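Local structure of ATP phosphoribosyltransferase regulatory subunit (Thermotoga maritima, 1USY) at residues 16-26 against 71-79. The protein is probably required for the first step of histidine biosynthesis and may allow histidine to exert feedback control over ATP phosphoribosyltransferase activity. Residues are numbered along the deposited sequence; the frame is centred on the assembly and turned at random.
Sequences ATKKGFSPFFV and IKVWYADFV
Pro23 lies over one face of the Trp74 indole, its CA 3.7 Å from the centroid of the five-membered ring in a CH-pi contact, while the backbone carbonyl of Phe21 sits at the indole edge. Farther along, Phe25 turns an edge toward the face of the Trp74 six-membered ring in an offset edge-to-face pair, with centroids 5.6 Å apart and planes at 88°. With chi1 at 71°, Trp74 CG falls between the backbone N and the carbonyl carbon, and the indole reaches along segment 16-26 from Thr17 CG2 to Phe25. Ala16 CB closes in on Trp74 CB at 3.8 Å, and Phe6 of the second subunit adds another edge-to-face ring. Replacing Trp74 by an alanine is likely to leave Pro23 and Phe25 without the aromatic surface they share, and Phe6 of the second subunit without its ring partner.

The Phe21 ring has the extended Lys72 chain crossing one face at about a right angle, Lys72 CG lying 3.8 Å above the ring plane in a CH-pi contact, with Ala16 O and Lys19 CB in plane at its edge and Val73 O near it. Beyond the ring, Lys72 NZ donates to Lys19 O at 2.6 Å, nearly along the C=O axis, and forms a salt bridge with Glu108 of helix 103-120.

The backbones pair in parallel, strand 22-23 being outermost within this chain in the mixed sheet of this class-II synthetase-like fold; Phe25 makes backbone bonds to the second subunit. Ser22 N bonds to Lys72 O (2.8 Å), Ser22 O accepts from Trp74 N (2.9 Å), and a weak bond links Phe24 N to Trp74 O. Val73, on the face opposite the indole, meets Phe24 CB through its CB at 3.7 Å.

The contact exemplifies a division of labour: main-chain bonds set the register, rings pack against aliphatic chains, and carbonyl and carboxylate together are likely to favour a charged Lys72 amine.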
# COMPACT_ATOMS: atom_id res chain seq x y z
N ALA B 16 -10.49 -36.33 14.39
CA ALA B 16 -11.57 -35.62 13.71
C ALA B 16 -12.27 -36.41 12.60
O ALA B 16 -13.51 -36.46 12.56
CB ALA B 16 -11.08 -34.29 13.19
N THR B 17 -11.49 -37.01 11.69
CA THR B 17 -12.06 -37.75 10.56
C THR B 17 -12.40 -39.13 11.07
O THR B 17 -11.79 -40.11 10.66
CB THR B 17 -11.08 -37.83 9.30
OG1 THR B 17 -9.72 -37.97 9.71
CG2 THR B 17 -11.06 -36.50 8.42
N LYS B 18 -13.36 -39.18 11.99
CA LYS B 18 -13.78 -40.40 12.70
C LYS B 18 -15.07 -40.02 13.40
O LYS B 18 -15.97 -40.84 13.63
CB LYS B 18 -12.76 -40.83 13.76
CG LYS B 18 -12.21 -42.21 13.54
CD LYS B 18 -11.04 -42.50 14.49
CE LYS B 18 -9.77 -42.87 13.70
NZ LYS B 18 -8.92 -43.86 14.44
N LYS B 19 -15.12 -38.74 13.73
CA LYS B 19 -16.29 -38.06 14.17
C LYS B 19 -16.97 -37.42 12.96
O LYS B 19 -17.95 -36.71 13.10
CB LYS B 19 -15.91 -37.02 15.23
CG LYS B 19 -15.37 -37.61 16.55
CD LYS B 19 -16.29 -38.70 17.13
CE LYS B 19 -16.18 -38.80 18.67
NZ LYS B 19 -17.28 -39.69 19.16
N GLY B 20 -16.45 -37.69 11.76
CA GLY B 20 -17.04 -37.16 10.57
C GLY B 20 -16.70 -35.71 10.27
O GLY B 20 -17.40 -35.09 9.49
N PHE B 21 -15.63 -35.17 10.85
CA PHE B 21 -15.18 -33.85 10.42
C PHE B 21 -14.33 -34.00 9.17
O PHE B 21 -13.59 -34.97 9.03
CB PHE B 21 -14.38 -33.12 11.49
CG PHE B 21 -15.16 -32.80 12.71
CD1 PHE B 21 -15.46 -33.80 13.65
CD2 PHE B 21 -15.61 -31.51 12.92
CE1 PHE B 21 -16.20 -33.50 14.77
CE2 PHE B 21 -16.38 -31.19 14.02
CZ PHE B 21 -16.66 -32.19 14.96
N SER B 22 -14.44 -33.03 8.28
CA SER B 22 -13.78 -33.12 7.02
C SER B 22 -12.75 -31.94 6.88
O SER B 22 -12.94 -30.89 7.50
CB SER B 22 -14.86 -33.20 5.93
OG SER B 22 -14.64 -32.23 4.96
N PRO B 23 -11.68 -32.11 6.12
CA PRO B 23 -10.59 -31.14 6.15
C PRO B 23 -10.97 -29.83 5.46
O PRO B 23 -11.76 -29.79 4.53
CB PRO B 23 -9.43 -31.86 5.44
CG PRO B 23 -10.03 -33.13 4.83
CD PRO B 23 -11.46 -33.17 5.11
N PHE B 24 -10.47 -28.72 5.98
CA PHE B 24 -10.83 -27.42 5.44
C PHE B 24 -9.55 -26.62 5.34
O PHE B 24 -9.07 -26.12 6.34
CB PHE B 24 -11.85 -26.73 6.35
CG PHE B 24 -12.20 -25.35 5.93
CD1 PHE B 24 -13.20 -25.12 5.01
CD2 PHE B 24 -11.52 -24.25 6.46
CE1 PHE B 24 -13.53 -23.81 4.61
CE2 PHE B 24 -11.82 -22.96 6.07
CZ PHE B 24 -12.83 -22.73 5.15
N PHE B 25 -8.97 -26.53 4.14
CA PHE B 25 -7.72 -25.79 3.89
C PHE B 25 -7.93 -24.71 2.86
O PHE B 25 -8.31 -25.01 1.73
CB PHE B 25 -6.62 -26.72 3.40
CG PHE B 25 -6.01 -27.56 4.48
CD1 PHE B 25 -6.69 -28.66 4.98
CD2 PHE B 25 -4.77 -27.24 5.00
CE1 PHE B 25 -6.14 -29.46 6.00
CE2 PHE B 25 -4.20 -28.02 6.00
CZ PHE B 25 -4.91 -29.16 6.50
N VAL B 26 -7.65 -23.47 3.25
CA VAL B 26 -7.80 -22.30 2.40
C VAL B 26 -6.63 -21.32 2.50
O VAL B 26 -5.90 -21.32 3.47
CB VAL B 26 -9.10 -21.50 2.71
CG1 VAL B 26 -10.31 -22.34 2.50
CG2 VAL B 26 -9.09 -20.94 4.14
N ILE B 71 -22.01 -27.87 7.64
CA ILE B 71 -20.55 -27.86 7.65
C ILE B 71 -20.02 -28.55 8.92
O ILE B 71 -20.39 -28.16 10.02
CB ILE B 71 -20.06 -26.40 7.58
CG1 ILE B 71 -19.65 -26.09 6.15
CG2 ILE B 71 -18.92 -26.11 8.56
CD1 ILE B 71 -20.73 -25.46 5.34
N LYS B 72 -19.17 -29.56 8.74
CA LYS B 72 -18.48 -30.25 9.83
C LYS B 72 -17.02 -30.37 9.49
O LYS B 72 -16.60 -31.40 8.96
CB LYS B 72 -19.03 -31.66 10.05
CG LYS B 72 -19.13 -32.04 11.50
CD LYS B 72 -19.49 -33.49 11.73
CE LYS B 72 -19.74 -33.71 13.21
NZ LYS B 72 -20.00 -35.14 13.58
N VAL B 73 -16.23 -29.34 9.80
CA VAL B 73 -14.83 -29.31 9.35
C VAL B 73 -13.80 -29.31 10.46
O VAL B 73 -14.08 -28.89 11.58
CB VAL B 73 -14.52 -28.09 8.44
CG1 VAL B 73 -15.34 -28.17 7.15
CG2 VAL B 73 -14.72 -26.76 9.19
N TRP B 74 -12.60 -29.77 10.12
CA TRP B 74 -11.41 -29.55 10.94
C TRP B 74 -10.41 -28.80 10.10
O TRP B 74 -10.39 -28.93 8.87
CB TRP B 74 -10.80 -30.87 11.46
CG TRP B 74 -10.16 -31.68 10.42
CD1 TRP B 74 -10.75 -32.64 9.65
CD2 TRP B 74 -8.80 -31.62 10.00
NE1 TRP B 74 -9.84 -33.20 8.78
CE2 TRP B 74 -8.63 -32.59 8.97
CE3 TRP B 74 -7.70 -30.86 10.39
CZ2 TRP B 74 -7.41 -32.79 8.32
CZ3 TRP B 74 -6.49 -31.05 9.72
CH2 TRP B 74 -6.35 -32.00 8.70
N TYR B 75 -9.58 -28.00 10.77
CA TYR B 75 -8.53 -27.26 10.10
C TYR B 75 -7.20 -27.38 10.85
O TYR B 75 -7.17 -27.91 11.99
CB TYR B 75 -8.93 -25.80 9.89
CG TYR B 75 -9.33 -25.11 11.16
CD1 TYR B 75 -8.36 -24.57 12.01
CD2 TYR B 75 -10.67 -25.01 11.54
CE1 TYR B 75 -8.72 -23.95 13.19
CE2 TYR B 75 -11.03 -24.37 12.73
CZ TYR B 75 -10.04 -23.85 13.54
OH TYR B 75 -10.36 -23.20 14.71
N ALA B 76 -6.13 -26.88 10.20
CA ALA B 76 -4.75 -26.87 10.67
C ALA B 76 -3.93 -25.87 9.85
O ALA B 76 -3.35 -26.21 8.79
CB ALA B 76 -4.10 -28.30 10.58
N ASP B 77 -3.87 -24.64 10.35
CA ASP B 77 -3.13 -23.58 9.69
C ASP B 77 -2.82 -22.41 10.63
O ASP B 77 -3.18 -22.37 11.82
CB ASP B 77 -3.92 -23.09 8.49
CG ASP B 77 -3.03 -22.75 7.28
OD1 ASP B 77 -3.54 -22.90 6.16
OD2 ASP B 77 -1.84 -22.34 7.32
N PHE B 78 -2.13 -21.43 10.07
CA PHE B 78 -1.81 -20.24 10.79
C PHE B 78 -3.02 -19.35 10.88
O PHE B 78 -3.81 -19.30 9.94
CB PHE B 78 -0.66 -19.55 10.10
CG PHE B 78 0.65 -20.25 10.29
CD1 PHE B 78 1.24 -20.94 9.25
CD2 PHE B 78 1.27 -20.27 11.53
CE1 PHE B 78 2.47 -21.61 9.46
CE2 PHE B 78 2.48 -20.92 11.74
CZ PHE B 78 3.08 -21.59 10.72
N VAL B 79 -3.21 -18.72 12.06
CA VAL B 79 -4.18 -17.65 12.27
C VAL B 79 -3.34 -16.45 12.63
O VAL B 79 -2.45 -16.57 13.45
CB VAL B 79 -5.13 -18.00 13.42
CG1 VAL B 79 -6.07 -16.85 13.74
CG2 VAL B 79 -5.90 -19.27 13.08